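Local coordinates for NOL1/NOP2/sun family protein (Enterococcus faecium, PDB 3M4X) that probably methylates ribosomal RNA, as an S-adenosylmethionine-dependent cytosine methyltransferase of the NOL1/NOP2/sun (RsmF) family, at residues 91-100 with 291-299; 257-268 with 279-290. All blocks are in the same frame, centred on the assembly; numbering follows the deposited sequence.

Interaction 1: residues 91-100 with 291-299; sequences EPSAMIVGTA and QGEGHFVAK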
loop_
_atom_site.group_PDB
_atom_site.type_symbol
_atom_site.label_atom_id
_atom_site.label_comp_id
_atom_site.label_asym_id
_atom_site.label_seq_id
_atom_site.Cartn_x
_atom_site.Cartn_y
_atom_site.Cartn_z
ATOM N N GLU A 91 -3.948 -7.547 7.868
ATOM C CA GLU A 91 -4.974 -8.408 8.448
ATOM C C GLU A 91 -5.877 -8.930 7.336
ATOM O O GLU A 91 -6.149 -8.223 6.374
ATOM C CB GLU A 91 -5.751 -7.689 9.549
ATOM C CG GLU A 91 -6.983 -6.955 9.091
ATOM C CD GLU A 91 -8.245 -7.782 9.234
ATOM O OE1 GLU A 91 -8.177 -8.969 9.641
ATOM O OE2 GLU A 91 -9.312 -7.225 8.934
ATOM N N PRO A 92 -6.293 -10.197 7.440
ATOM C CA PRO A 92 -7.006 -10.924 6.382
ATOM C C PRO A 92 -8.226 -10.258 5.752
ATOM O O PRO A 92 -8.350 -10.316 4.525
ATOM C CB PRO A 92 -7.374 -12.241 7.065
ATOM C CG PRO A 92 -6.197 -12.474 7.953
ATOM C CD PRO A 92 -5.810 -11.115 8.487
ATOM N N SER A 93 -9.106 -9.643 6.528
ATOM C CA SER A 93 -10.261 -9.009 5.905
ATOM C C SER A 93 -9.886 -7.701 5.209
ATOM O O SER A 93 -10.509 -7.311 4.224
ATOM C CB SER A 93 -11.424 -8.821 6.894
ATOM O OG SER A 93 -11.268 -7.669 7.698
ATOM N N ALA A 94 -8.866 -7.029 5.721
ATOM C CA ALA A 94 -8.388 -5.797 5.095
ATOM C C ALA A 94 -7.913 -6.049 3.653
ATOM O O ALA A 94 -8.002 -5.174 2.791
ATOM C CB ALA A 94 -7.278 -5.168 5.931
HETATM N N MSE A 95 -7.428 -7.258 3.390
HETATM C CA MSE A 95 -6.946 -7.598 2.050
HETATM C C MSE A 95 -8.054 -7.533 1.009
HETATM O O MSE A 95 -7.783 -7.471 -0.194
HETATM C CB MSE A 95 -6.332 -8.987 2.030
HETATM C CG MSE A 95 -5.118 -9.161 2.923
HETATM SE SE MSE A 95 -4.415 -10.971 2.645
HETATM C CE MSE A 95 -3.115 -11.021 4.107
ATOM N N ILE A 96 -9.302 -7.567 1.466
ATOM C CA ILE A 96 -10.436 -7.588 0.545
ATOM C C ILE A 96 -10.483 -6.298 -0.264
ATOM O O ILE A 96 -10.915 -6.283 -1.410
ATOM C CB ILE A 96 -11.781 -7.771 1.288
ATOM C CG1 ILE A 96 -12.889 -8.141 0.304
ATOM C CG2 ILE A 96 -12.165 -6.498 2.045
ATOM C CD1 ILE A 96 -12.595 -9.365 -0.492
ATOM N N VAL A 97 -10.019 -5.215 0.342
ATOM C CA VAL A 97 -10.147 -3.902 -0.263
ATOM C C VAL A 97 -9.281 -3.805 -1.514
ATOM O O VAL A 97 -9.774 -3.470 -2.594
ATOM C CB VAL A 97 -9.776 -2.813 0.756
ATOM C CG1 VAL A 97 -9.818 -1.456 0.119
ATOM C CG2 VAL A 97 -10.720 -2.889 1.944
ATOM N N GLY A 98 -7.998 -4.134 -1.370
ATOM C CA GLY A 98 -7.080 -4.158 -2.494
ATOM C C GLY A 98 -7.504 -5.136 -3.562
ATOM O O GLY A 98 -7.344 -4.894 -4.758
ATOM N N THR A 99 -8.071 -6.252 -3.142
ATOM C CA THR A 99 -8.515 -7.241 -4.113
ATOM C C THR A 99 -9.714 -6.722 -4.912
ATOM O O THR A 99 -9.754 -6.855 -6.134
ATOM C CB THR A 99 -8.820 -8.572 -3.432
ATOM O OG1 THR A 99 -7.601 -9.095 -2.892
ATOM C CG2 THR A 99 -9.408 -9.568 -4.423
ATOM N N ALA A 100 -10.675 -6.118 -4.220
ATOM C CA ALA A 100 -11.836 -5.506 -4.876
ATOM C C ALA A 100 -11.411 -4.472 -5.909
ATOM O O ALA A 100 -11.997 -4.375 -6.985
ATOM C CB ALA A 100 -12.736 -4.853 -3.852
ATOM N N GLN A 291 -14.237 -14.932 7.428
ATOM C CA GLN A 291 -12.877 -14.862 7.933
ATOM C C GLN A 291 -12.474 -13.407 8.137
ATOM O O GLN A 291 -12.881 -12.537 7.372
ATOM C CB GLN A 291 -11.922 -15.566 6.972
ATOM C CG GLN A 291 -12.055 -17.064 7.042
ATOM C CD GLN A 291 -12.094 -17.537 8.483
ATOM O OE1 GLN A 291 -11.314 -17.069 9.319
ATOM N NE2 GLN A 291 -13.013 -18.456 8.788
ATOM N N GLY A 292 -11.702 -13.137 9.180
ATOM C CA GLY A 292 -11.197 -11.797 9.404
ATOM C C GLY A 292 -11.992 -10.944 10.373
ATOM O O GLY A 292 -13.017 -11.361 10.911
ATOM N N GLU A 293 -11.524 -9.714 10.549
ATOM C CA GLU A 293 -11.972 -8.853 11.623
ATOM C C GLU A 293 -13.290 -8.120 11.376
ATOM O O GLU A 293 -14.093 -7.937 12.300
ATOM C CB GLU A 293 -10.860 -7.869 11.972
ATOM C CG GLU A 293 -9.664 -8.570 12.604
ATOM C CD GLU A 293 -10.073 -9.388 13.820
ATOM O OE1 GLU A 293 -9.881 -10.625 13.818
ATOM O OE2 GLU A 293 -10.613 -8.789 14.770
ATOM N N GLY A 294 -13.524 -7.710 10.140
ATOM C CA GLY A 294 -14.703 -6.927 9.839
ATOM C C GLY A 294 -14.384 -5.793 8.888
ATOM O O GLY A 294 -13.527 -4.950 9.155
ATOM N N HIS A 295 -15.085 -5.782 7.765
ATOM C CA HIS A 295 -14.872 -4.782 6.737
ATOM C C HIS A 295 -16.134 -4.592 5.910
ATOM O O HIS A 295 -16.985 -5.483 5.811
ATOM C CB HIS A 295 -13.698 -5.188 5.836
ATOM C CG HIS A 295 -12.477 -4.334 6.014
ATOM N ND1 HIS A 295 -11.499 -4.616 6.948
ATOM C CD2 HIS A 295 -12.082 -3.199 5.391
ATOM C CE1 HIS A 295 -10.555 -3.693 6.889
ATOM N NE2 HIS A 295 -10.884 -2.822 5.948
ATOM N N PHE A 296 -16.252 -3.406 5.336
ATOM C CA PHE A 296 -17.249 -3.124 4.323
ATOM C C PHE A 296 -16.509 -2.628 3.081
ATOM O O PHE A 296 -15.609 -1.805 3.196
ATOM C CB PHE A 296 -18.204 -2.039 4.840
ATOM C CG PHE A 296 -19.220 -1.599 3.843
ATOM C CD1 PHE A 296 -20.363 -2.360 3.615
ATOM C CD2 PHE A 296 -19.059 -0.403 3.151
ATOM C CE1 PHE A 296 -21.323 -1.943 2.701
ATOM C CE2 PHE A 296 -20.013 0.024 2.235
ATOM C CZ PHE A 296 -21.141 -0.745 2.011
ATOM N N VAL A 297 -16.872 -3.136 1.908
ATOM C CA VAL A 297 -16.304 -2.646 0.657
ATOM C C VAL A 297 -17.340 -2.491 -0.439
ATOM O O VAL A 297 -18.243 -3.308 -0.566
ATOM C CB VAL A 297 -15.190 -3.562 0.096
ATOM C CG1 VAL A 297 -14.544 -2.892 -1.115
ATOM C CG2 VAL A 297 -14.151 -3.799 1.133
ATOM N N ALA A 298 -17.181 -1.448 -1.252
ATOM C CA ALA A 298 -18.059 -1.216 -2.389
ATOM C C ALA A 298 -17.252 -0.728 -3.595
ATOM O O ALA A 298 -16.277 0.022 -3.449
ATOM C CB ALA A 298 -19.148 -0.201 -2.011
ATOM N N LYS A 299 -17.633 -1.174 -4.786
ATOM C CA LYS A 299 -17.006 -0.676 -6.014
ATOM C C LYS A 299 -18.042 0.035 -6.883
ATOM O O LYS A 299 -19.105 -0.509 -7.145
ATOM C CB LYS A 299 -16.356 -1.809 -6.811
ATOM C CG LYS A 299 -15.690 -1.341 -8.097
ATOM C CD LYS A 299 -14.832 -2.441 -8.735
ATOM C CE LYS A 299 -15.700 -3.587 -9.215
ATOM N NZ LYS A 299 -14.976 -4.564 -10.072
HETATM O O HOH W 1 -13.656 -5.941 -8.298
#
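V97 lies against V297 where helix 95-100 runs along strand 295-299. The two segment axes are 8.7 Å apart at their closest and only 7° from parallel. Before the helix the two segments draw closer, and the CA atoms of S93 and G292 are 4.6 Å apart. G292 has no side chain, which lets its backbone sit against S93 CB. The central side chains are apolar. CG2 of V297 meets CG2 of V97 at 3.6 Å, and it also touches CG2 of I96. The other branch, CG1, stands anti to the backbone N (chi1 -173°) and reaches A100 CB. Strand 295-302 is the antiparallel strand inserted between 228-234 and 255-258, as in the Rossmann-like fold of class I methyltransferases. Helix 95-101 packs lengthwise on that strand and also touches 228-234. The ring of H295 bridges the apolar and polar parts of the contact. A94 CA lies over one face of this ring in a CH-pi contact, 3.9 Å from the ring centroid. CG2 of V97 meets CD2 of the ring obliquely. H295 ND1 donates to S93 OG over 3.2 Å, with the hydroxyl tilted 24° out of the ring plane. The same oxygen takes a weak bond from G294 N, which ties G294 to the turn that leads into the helix. H295 NE2 is buried and has no partner in the model. E91 and E293 meet through carboxylate and methylene: E91 OE1 is 3.3 Å from E293 CG, and the carboxylate planes are steeply turned against each other. The acid of E293 turns away to a salt bridge with R192. At the far end K299 bends at chi3, and its NZ reaches A100 O through a water, 2.6 Å from NZ.

Interaction 2: residues 257-268 with 279-290; sequences IEEIPLTQSVSS and LEKTIRIWPHKD
The CD1 methyl of I283 is the main bump here, and I260 and L262 of the facing loop form the hollow that takes it. CD1 lies 3.7 Å from I260 CG2 and 3.9 Å from L262 CD1. The CG2 branch of I283 points to the returning arm of the loop and meets CG2 of V266. I283 thus plugs into the inner side of the bow of 257-268. A second hollow forms beside I257. Its CD1 touches L279 CD1 at 3.6 Å, while its CG2, anti to the backbone N, rests on K281 CB and T282 CG2. K281 runs extended past the I257 carbonyl, and its CD lies near E259 CG. A water bonded to both I260 N and K281 O bridges the two segments here. All this sits at the edge of the Rossmann-like sheet. The chain leaves it after strand 255-258, loops out, and returns as strand 267-268 to pair antiparallel with 283-285. R284 N donates to S267 O at 2.9 Å, from well above the carbonyl plane (61° out of it). Next along, S268 CB fits against E280 O, 3.3 Å away, and S268 CA makes a CA-H...O contact with T282 O. The side chain of S267 is a small knob set among W286, K289 and D290. Its CB packs on W286 CD1, and its OG lies at the edge of the indole. S267 OG donates to the syn lone pair of D290 OD2 at 3.0 Å. W286 N donates to the anti lone pair of the same oxygen at 2.9 Å, nearly straight (170°). Two donors grip OD2 from its two sides, which should limit rotation of the carboxylate. R284 extends past S268 O to a salt bridge with E243. A water links S268 O to W286 NE1.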
loop_
_atom_site.group_PDB
_atom_site.type_symbol
_atom_site.label_atom_id
_atom_site.label_comp_id
_atom_site.label_asym_id
_atom_site.label_seq_id
_atom_site.Cartn_x
_atom_site.Cartn_y
_atom_site.Cartn_z
ATOM N N ILE A 257 -23.432 1.179 -8.812
ATOM C CA ILE A 257 -22.864 0.138 -7.967
ATOM C C ILE A 257 -22.460 -1.042 -8.842
ATOM O O ILE A 257 -23.219 -1.490 -9.696
ATOM C CB ILE A 257 -23.859 -0.376 -6.889
ATOM C CG1 ILE A 257 -24.461 0.778 -6.080
ATOM C CG2 ILE A 257 -23.163 -1.390 -5.975
ATOM C CD1 ILE A 257 -25.392 0.320 -4.926
ATOM N N GLU A 258 -21.266 -1.560 -8.611
ATOM C CA GLU A 258 -20.719 -2.588 -9.470
ATOM C C GLU A 258 -20.435 -3.892 -8.714
ATOM O O GLU A 258 -20.236 -3.906 -7.487
ATOM C CB GLU A 258 -19.439 -2.055 -10.123
ATOM C CG GLU A 258 -19.339 -2.314 -11.611
ATOM C CD GLU A 258 -20.206 -1.395 -12.440
ATOM O OE1 GLU A 258 -20.430 -0.239 -12.029
ATOM O OE2 GLU A 258 -20.660 -1.830 -13.517
ATOM N N GLU A 259 -20.402 -4.992 -9.454
ATOM C CA GLU A 259 -20.089 -6.283 -8.864
ATOM C C GLU A 259 -18.608 -6.398 -8.553
ATOM O O GLU A 259 -17.770 -5.823 -9.244
ATOM C CB GLU A 259 -20.522 -7.407 -9.791
ATOM C CG GLU A 259 -22.006 -7.357 -10.086
ATOM C CD GLU A 259 -22.551 -8.679 -10.584
ATOM O OE1 GLU A 259 -21.799 -9.427 -11.251
ATOM O OE2 GLU A 259 -23.739 -8.969 -10.307
ATOM N N ILE A 260 -18.299 -7.127 -7.488
ATOM C CA ILE A 260 -16.928 -7.406 -7.104
ATOM C C ILE A 260 -16.717 -8.913 -7.184
ATOM O O ILE A 260 -17.034 -9.635 -6.242
ATOM C CB ILE A 260 -16.663 -6.933 -5.671
ATOM C CG1 ILE A 260 -16.872 -5.413 -5.573
ATOM C CG2 ILE A 260 -15.249 -7.357 -5.220
ATOM C CD1 ILE A 260 -16.868 -4.847 -4.152
ATOM N N PRO A 261 -16.216 -9.400 -8.328
ATOM C CA PRO A 261 -16.064 -10.851 -8.483
ATOM C C PRO A 261 -15.130 -11.425 -7.422
ATOM O O PRO A 261 -14.050 -10.884 -7.177
ATOM C CB PRO A 261 -15.442 -10.997 -9.877
ATOM C CG PRO A 261 -15.709 -9.678 -10.571
ATOM C CD PRO A 261 -15.705 -8.652 -9.491
ATOM N N LEU A 262 -15.555 -12.507 -6.782
ATOM C CA LEU A 262 -14.716 -13.200 -5.808
ATOM C C LEU A 262 -14.945 -14.701 -5.844
ATOM O O LEU A 262 -16.036 -15.165 -6.179
ATOM C CB LEU A 262 -14.987 -12.690 -4.399
ATOM C CG LEU A 262 -14.210 -11.456 -3.975
ATOM C CD1 LEU A 262 -14.516 -11.165 -2.526
ATOM C CD2 LEU A 262 -12.731 -11.693 -4.172
ATOM N N THR A 263 -13.905 -15.452 -5.501
ATOM C CA THR A 263 -14.015 -16.895 -5.360
ATOM C C THR A 263 -14.566 -17.197 -3.980
ATOM O O THR A 263 -15.525 -17.949 -3.827
ATOM C CB THR A 263 -12.650 -17.579 -5.507
ATOM O OG1 THR A 263 -12.078 -17.232 -6.771
ATOM C CG2 THR A 263 -12.795 -19.107 -5.408
ATOM N N GLN A 264 -13.949 -16.590 -2.976
ATOM C CA GLN A 264 -14.401 -16.725 -1.601
ATOM C C GLN A 264 -15.783 -16.090 -1.413
ATOM O O GLN A 264 -15.979 -14.905 -1.692
ATOM C CB GLN A 264 -13.379 -16.082 -0.660
ATOM C CG GLN A 264 -13.702 -16.233 0.818
ATOM C CD GLN A 264 -13.626 -17.670 1.294
ATOM O OE1 GLN A 264 -13.021 -18.526 0.641
ATOM N NE2 GLN A 264 -14.239 -17.944 2.442
ATOM N N SER A 265 -16.749 -16.877 -0.950
ATOM C CA SER A 265 -18.070 -16.328 -0.664
ATOM C C SER A 265 -18.006 -15.451 0.576
ATOM O O SER A 265 -17.178 -15.668 1.465
ATOM C CB SER A 265 -19.105 -17.433 -0.482
ATOM O OG SER A 265 -19.632 -17.830 -1.733
ATOM N N VAL A 266 -18.877 -14.455 0.629
ATOM C CA VAL A 266 -18.843 -13.480 1.703
ATOM C C VAL A 266 -20.235 -12.989 1.958
ATOM O O VAL A 266 -21.148 -13.272 1.185
ATOM C CB VAL A 266 -17.971 -12.261 1.333
ATOM C CG1 VAL A 266 -16.516 -12.528 1.643
ATOM C CG2 VAL A 266 -18.163 -11.888 -0.140
ATOM N N SER A 267 -20.397 -12.245 3.045
ATOM C CA SER A 267 -21.653 -11.563 3.319
ATOM C C SER A 267 -21.784 -10.330 2.420
ATOM O O SER A 267 -20.820 -9.898 1.779
ATOM C CB SER A 267 -21.736 -11.159 4.789
ATOM O OG SER A 267 -21.613 -12.293 5.628
ATOM N N SER A 268 -22.975 -9.756 2.391
ATOM C CA SER A 268 -23.263 -8.686 1.460
ATOM C C SER A 268 -23.856 -7.494 2.190
ATOM O O SER A 268 -24.338 -7.629 3.309
ATOM C CB SER A 268 -24.239 -9.193 0.409
ATOM O OG SER A 268 -25.557 -8.826 0.760
ATOM N N LEU A 279 -27.509 -2.647 -3.410
ATOM C CA LEU A 279 -26.678 -2.729 -2.213
ATOM C C LEU A 279 -26.136 -4.142 -1.921
ATOM O O LEU A 279 -25.100 -4.310 -1.276
ATOM C CB LEU A 279 -27.464 -2.196 -1.016
ATOM C CG LEU A 279 -27.160 -0.773 -0.518
ATOM C CD1 LEU A 279 -26.220 -0.001 -1.423
ATOM C CD2 LEU A 279 -28.436 0.023 -0.238
ATOM N N GLU A 280 -26.838 -5.155 -2.404
ATOM C CA GLU A 280 -26.416 -6.531 -2.213
ATOM C C GLU A 280 -25.092 -6.816 -2.922
ATOM O O GLU A 280 -24.426 -7.809 -2.628
ATOM C CB GLU A 280 -27.502 -7.488 -2.718
ATOM C CG GLU A 280 -27.733 -7.426 -4.226
ATOM C CD GLU A 280 -28.675 -6.298 -4.666
ATOM O OE1 GLU A 280 -29.160 -5.516 -3.813
ATOM O OE2 GLU A 280 -28.941 -6.213 -5.882
ATOM N N LYS A 281 -24.726 -5.943 -3.858
ATOM C CA LYS A 281 -23.472 -6.067 -4.603
ATOM C C LYS A 281 -22.291 -5.567 -3.799
ATOM O O LYS A 281 -21.147 -5.759 -4.191
ATOM C CB LYS A 281 -23.531 -5.271 -5.906
ATOM C CG LYS A 281 -24.532 -5.775 -6.922
ATOM C CD LYS A 281 -24.616 -4.797 -8.094
ATOM C CE LYS A 281 -25.923 -4.960 -8.849
ATOM N NZ LYS A 281 -26.190 -3.788 -9.725
ATOM N N THR A 282 -22.566 -4.881 -2.696
ATOM C CA THR A 282 -21.505 -4.496 -1.779
ATOM C C THR A 282 -21.206 -5.661 -0.822
ATOM O O THR A 282 -22.014 -6.581 -0.672
ATOM C CB THR A 282 -21.843 -3.192 -1.028
ATOM O OG1 THR A 282 -22.883 -3.428 -0.071
ATOM C CG2 THR A 282 -22.304 -2.104 -2.030
ATOM N N ILE A 283 -20.036 -5.625 -0.194
ATOM C CA ILE A 283 -19.513 -6.774 0.541
ATOM C C ILE A 283 -19.372 -6.477 2.014
ATOM O O ILE A 283 -18.795 -5.463 2.396
ATOM C CB ILE A 283 -18.105 -7.147 0.063
ATOM C CG1 ILE A 283 -18.130 -7.738 -1.346
ATOM C CG2 ILE A 283 -17.433 -8.097 1.049
ATOM C CD1 ILE A 283 -16.722 -8.020 -1.879
ATOM N N ARG A 284 -19.888 -7.377 2.836
ATOM C CA ARG A 284 -19.672 -7.293 4.269
ATOM C C ARG A 284 -18.865 -8.479 4.757
ATOM O O ARG A 284 -19.031 -9.602 4.292
ATOM C CB ARG A 284 -20.997 -7.197 5.036
ATOM C CG ARG A 284 -21.495 -5.765 5.203
ATOM C CD ARG A 284 -22.857 -5.728 5.891
ATOM N NE ARG A 284 -23.300 -4.367 6.176
ATOM C CZ ARG A 284 -22.975 -3.675 7.269
ATOM N NH1 ARG A 284 -22.195 -4.208 8.206
ATOM N NH2 ARG A 284 -23.431 -2.439 7.423
ATOM N N ILE A 285 -17.983 -8.216 5.705
ATOM C CA ILE A 285 -17.268 -9.285 6.369
ATOM C C ILE A 285 -17.614 -9.229 7.855
ATOM O O ILE A 285 -17.324 -8.242 8.533
ATOM C CB ILE A 285 -15.745 -9.185 6.110
ATOM C CG1 ILE A 285 -15.464 -9.427 4.625
ATOM C CG2 ILE A 285 -14.986 -10.202 6.954
ATOM C CD1 ILE A 285 -14.044 -9.235 4.231
ATOM N N TRP A 286 -18.282 -10.273 8.332
ATOM C CA TRP A 286 -18.700 -10.367 9.729
ATOM C C TRP A 286 -17.807 -11.386 10.441
ATOM O O TRP A 286 -17.567 -12.474 9.914
ATOM C CB TRP A 286 -20.153 -10.830 9.830
ATOM C CG TRP A 286 -21.229 -9.879 9.305
ATOM C CD1 TRP A 286 -21.906 -9.979 8.118
ATOM C CD2 TRP A 286 -21.786 -8.741 9.986
ATOM N NE1 TRP A 286 -22.826 -8.960 8.008
ATOM C CE2 TRP A 286 -22.777 -8.191 9.142
ATOM C CE3 TRP A 286 -21.541 -8.132 11.221
ATOM C CZ2 TRP A 286 -23.515 -7.056 9.493
ATOM C CZ3 TRP A 286 -22.273 -7.005 11.567
ATOM C CH2 TRP A 286 -23.251 -6.480 10.707
ATOM N N PRO A 287 -17.315 -11.041 11.639
ATOM C CA PRO A 287 -16.361 -11.894 12.369
ATOM C C PRO A 287 -16.975 -13.234 12.799
ATOM O O PRO A 287 -16.275 -14.230 12.938
ATOM C CB PRO A 287 -16.010 -11.062 13.611
ATOM C CG PRO A 287 -16.586 -9.693 13.378
ATOM C CD PRO A 287 -17.697 -9.841 12.399
ATOM N N HIS A 288 -18.279 -13.256 13.022
ATOM C CA HIS A 288 -18.928 -14.482 13.460
ATOM C C HIS A 288 -19.279 -15.405 12.293
ATOM O O HIS A 288 -19.708 -16.538 12.500
ATOM C CB HIS A 288 -20.178 -14.153 14.276
ATOM C CG HIS A 288 -21.243 -13.439 13.499
ATOM N ND1 HIS A 288 -21.121 -12.121 13.105
ATOM C CD2 HIS A 288 -22.452 -13.854 13.058
ATOM C CE1 HIS A 288 -22.211 -11.761 12.450
ATOM N NE2 HIS A 288 -23.034 -12.792 12.409
ATOM N N LYS A 289 -19.061 -14.918 11.076
ATOM C CA LYS A 289 -19.611 -15.529 9.871
ATOM C C LYS A 289 -18.512 -15.832 8.865
ATOM O O LYS A 289 -18.449 -16.922 8.300
ATOM C CB LYS A 289 -20.595 -14.554 9.209
ATOM C CG LYS A 289 -22.024 -15.044 9.089
ATOM C CD LYS A 289 -22.796 -14.117 8.165
ATOM C CE LYS A 289 -24.223 -14.584 7.892
ATOM N NZ LYS A 289 -24.843 -13.764 6.805
ATOM N N ASP A 290 -17.667 -14.832 8.633
ATOM C CA ASP A 290 -16.641 -14.886 7.605
ATOM C C ASP A 290 -15.275 -14.917 8.253
ATOM O O ASP A 290 -15.159 -14.916 9.473
ATOM C CB ASP A 290 -16.728 -13.651 6.714
ATOM C CG ASP A 290 -18.103 -13.448 6.136
ATOM O OD1 ASP A 290 -18.609 -14.376 5.476
ATOM O OD2 ASP A 290 -18.681 -12.362 6.347
HETATM O O HOH W 2 -19.825 -2.991 -4.936
HETATM O O HOH W 3 -20.536 -7.956 -5.602
HETATM O O HOH W 4 -24.813 -8.865 5.791
#

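Interactions 1 and 2 have centres about 9 Å apart and meet on strand 295-302 of the methyltransferase sheet. Both segments of interaction 2 fall between 91-100 and 291-299 in sequence, and 279-290 runs straight into 291-299. One edge of strand 295-302 binds both parts of interaction 2 in turn. I285 N lies 2.9 Å from H295 O, and E258 N lies 2.8 Å from K299 O, both probable hydrogen bonds. Helix 95-101 is shared as well: I96 touches L262 and I285, and A100 touches I260. The loop 257-268 and strand 283-285 thus extend the floor under this helix at the sheet margin.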